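Local atomic coordinates of magnesium transporter (Enterococcus faecalis, PDB entry 2OUX), a protein that probably transports magnesium ions across the cell membrane as a homodimer, of which this chain is the cytosolic N-terminal and CBS-domain part. Residues A[137-142]-A[214-220]. Residues are numbered along the deposited sequence; the frame is centred on the assembly and turned at random.
Sequences ETAGAI and VHVGDDQ. With MG (magnesium ion), chain D.
Gly140 and Ala139 of the short helix 139-142, in the first CBS region, meet a loop of the second at Val216 and Asp218, and the pair illustrates how tandem CBS domains can be stitched together: here the hydrogen bonds across the seam are all backbone ones, with side chains filling in around them. The loop turns from strand 214-215 through a type I beta turn, His215 to Asp218, into helix 220-230. Three backbone hydrogen bonds cross the seam. Gly140 N approaches one lone pair of Val216 O (2.9 Å) within the plane of its carbonyl; Ala139 N meets Asp218 O (3.0 Å) nearly head-on; and Gln220 N gives a straight bond to Glu137 O (3.0 Å, 168° at the hydrogen), the last two framing a single beta bridge between Thr138 and Asp219.

The tight part lies around Ala139 and Gly140 and along Gln220. In Val216 a chi1 of 62° leaves CG2 anti to N and sets this methyl 3.5 Å from Gly140 CA. The methyl of Ala139 is buried beside the turn, its CB 3.5 Å from His215 O. The buried Gln220 lays its stem over Glu137 O and brings OE1 to 3.3 Å from Glu137 CA.

Looser are exposed Gly217 and the Glu137 carboxylate, turned 52° against the Gln220 amide, with OE2 3.8 Å from Gln220 NE2 and no hydrogen bond. NE2 instead hydrogen-bonds to Glu260 OE2, and Glu137 and Glu260 both belong to one magnesium-binding site. Segment 137-142 serves another site: with Asp103 of the N domain and four waters, magnesium is held by Ala141 O at 2.1 Å.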
loop_
_atom_site.group_PDB
_atom_site.type_symbol
_atom_site.label_atom_id
_atom_site.label_comp_id
_atom_site.label_asym_id
_atom_site.label_seq_id
_atom_site.Cartn_x
_atom_site.Cartn_y
_atom_site.Cartn_z
ATOM N N GLU A 137 15.564 -8.660 -12.846
ATOM C CA GLU A 137 15.700 -7.253 -12.480
ATOM C C GLU A 137 14.948 -6.245 -13.333
ATOM O O GLU A 137 15.169 -5.042 -13.214
ATOM C CB GLU A 137 17.178 -6.864 -12.384
ATOM C CG GLU A 137 17.974 -7.774 -11.463
ATOM C CD GLU A 137 19.208 -7.110 -10.892
ATOM O OE1 GLU A 137 20.018 -6.556 -11.669
ATOM O OE2 GLU A 137 19.369 -7.150 -9.656
ATOM N N THR A 138 14.054 -6.742 -14.182
ATOM C CA THR A 138 13.212 -5.890 -15.016
ATOM C C THR A 138 11.793 -5.984 -14.448
ATOM O O THR A 138 11.469 -6.925 -13.724
ATOM C CB THR A 138 13.152 -6.375 -16.472
ATOM O OG1 THR A 138 12.508 -7.657 -16.518
ATOM C CG2 THR A 138 14.561 -6.464 -17.077
ATOM N N ALA A 139 10.947 -5.023 -14.798
ATOM C CA ALA A 139 9.571 -5.011 -14.323
ATOM C C ALA A 139 8.863 -6.350 -14.515
ATOM O O ALA A 139 8.117 -6.791 -13.640
ATOM C CB ALA A 139 8.795 -3.925 -15.024
ATOM N N GLY A 140 9.078 -6.986 -15.662
ATOM C CA GLY A 140 8.424 -8.257 -15.915
ATOM C C GLY A 140 8.851 -9.319 -14.920
ATOM O O GLY A 140 8.099 -10.235 -14.607
ATOM N N ALA A 141 10.069 -9.175 -14.417
ATOM C CA ALA A 141 10.621 -10.111 -13.469
ATOM C C ALA A 141 10.114 -9.887 -12.053
ATOM O O ALA A 141 10.202 -10.786 -11.245
ATOM C CB ALA A 141 12.140 -10.042 -13.494
ATOM N N ILE A 142 9.588 -8.706 -11.734
ATOM C CA ILE A 142 9.103 -8.488 -10.374
ATOM C C ILE A 142 7.606 -8.201 -10.305
ATOM O O ILE A 142 7.070 -7.953 -9.232
ATOM C CB ILE A 142 9.852 -7.333 -9.681
ATOM C CG1 ILE A 142 9.699 -6.054 -10.494
ATOM C CG2 ILE A 142 11.332 -7.704 -9.504
ATOM C CD1 ILE A 142 10.162 -4.819 -9.753
ATOM N N VAL A 214 4.388 1.522 -16.156
ATOM C CA VAL A 214 5.777 1.298 -16.531
ATOM C C VAL A 214 5.801 0.233 -17.620
ATOM O O VAL A 214 4.823 -0.503 -17.795
ATOM C CB VAL A 214 6.608 0.811 -15.321
ATOM C CG1 VAL A 214 6.577 1.856 -14.220
ATOM C CG2 VAL A 214 6.052 -0.518 -14.798
ATOM N N HIS A 215 6.914 0.156 -18.348
ATOM C CA HIS A 215 7.071 -0.814 -19.428
ATOM C C HIS A 215 7.683 -2.091 -18.859
ATOM O O HIS A 215 8.548 -2.033 -17.993
ATOM C CB HIS A 215 7.979 -0.245 -20.531
ATOM C CG HIS A 215 8.185 -1.178 -21.687
ATOM N ND1 HIS A 215 7.191 -1.475 -22.594
ATOM C CD2 HIS A 215 9.272 -1.893 -22.078
ATOM C CE1 HIS A 215 7.651 -2.328 -23.494
ATOM N NE2 HIS A 215 8.912 -2.596 -23.199
ATOM N N VAL A 216 7.246 -3.239 -19.355
ATOM C CA VAL A 216 7.741 -4.516 -18.847
ATOM C C VAL A 216 9.274 -4.674 -18.835
ATOM O O VAL A 216 9.826 -5.430 -18.029
ATOM C CB VAL A 216 7.087 -5.688 -19.620
ATOM C CG1 VAL A 216 7.453 -5.623 -21.096
ATOM C CG2 VAL A 216 7.494 -7.002 -19.000
ATOM N N GLY A 217 9.964 -3.937 -19.701
ATOM C CA GLY A 217 11.411 -4.037 -19.750
ATOM C C GLY A 217 12.161 -3.001 -18.932
ATOM O O GLY A 217 13.392 -3.015 -18.908
ATOM N N ASP A 218 11.443 -2.106 -18.255
ATOM C CA ASP A 218 12.106 -1.076 -17.464
ATOM C C ASP A 218 12.873 -1.660 -16.295
ATOM O O ASP A 218 12.554 -2.740 -15.809
ATOM C CB ASP A 218 11.102 -0.047 -16.946
ATOM C CG ASP A 218 10.291 0.581 -18.055
ATOM O OD1 ASP A 218 10.812 0.691 -19.186
ATOM O OD2 ASP A 218 9.134 0.973 -17.792
ATOM N N ASP A 219 13.884 -0.927 -15.846
ATOM C CA ASP A 219 14.723 -1.365 -14.743
ATOM C C ASP A 219 14.061 -1.202 -13.386
ATOM O O ASP A 219 13.586 -0.119 -13.049
ATOM C CB ASP A 219 16.035 -0.592 -14.745
ATOM C CG ASP A 219 16.944 -0.996 -13.604
ATOM O OD1 ASP A 219 17.368 -2.166 -13.569
ATOM O OD2 ASP A 219 17.228 -0.147 -12.738
ATOM N N GLN A 220 14.069 -2.270 -12.591
ATOM C CA GLN A 220 13.448 -2.221 -11.274
ATOM C C GLN A 220 13.733 -0.927 -10.515
ATOM O O GLN A 220 12.848 -0.384 -9.865
ATOM C CB GLN A 220 13.860 -3.436 -10.431
ATOM C CG GLN A 220 15.348 -3.558 -10.113
ATOM C CD GLN A 220 15.660 -4.833 -9.350
ATOM O OE1 GLN A 220 15.025 -5.858 -9.577
ATOM N NE2 GLN A 220 16.643 -4.784 -8.460
HETATM MG MG MG D . 10.507 -12.524 -10.066
HETATM O O HOH W 1 11.861 -13.192 -11.928
HETATM O O HOH W 2 12.485 -11.913 -9.576
HETATM O O HOH W 3 9.810 -11.401 -8.238
HETATM O O HOH W 4 8.645 -13.314 -10.620
#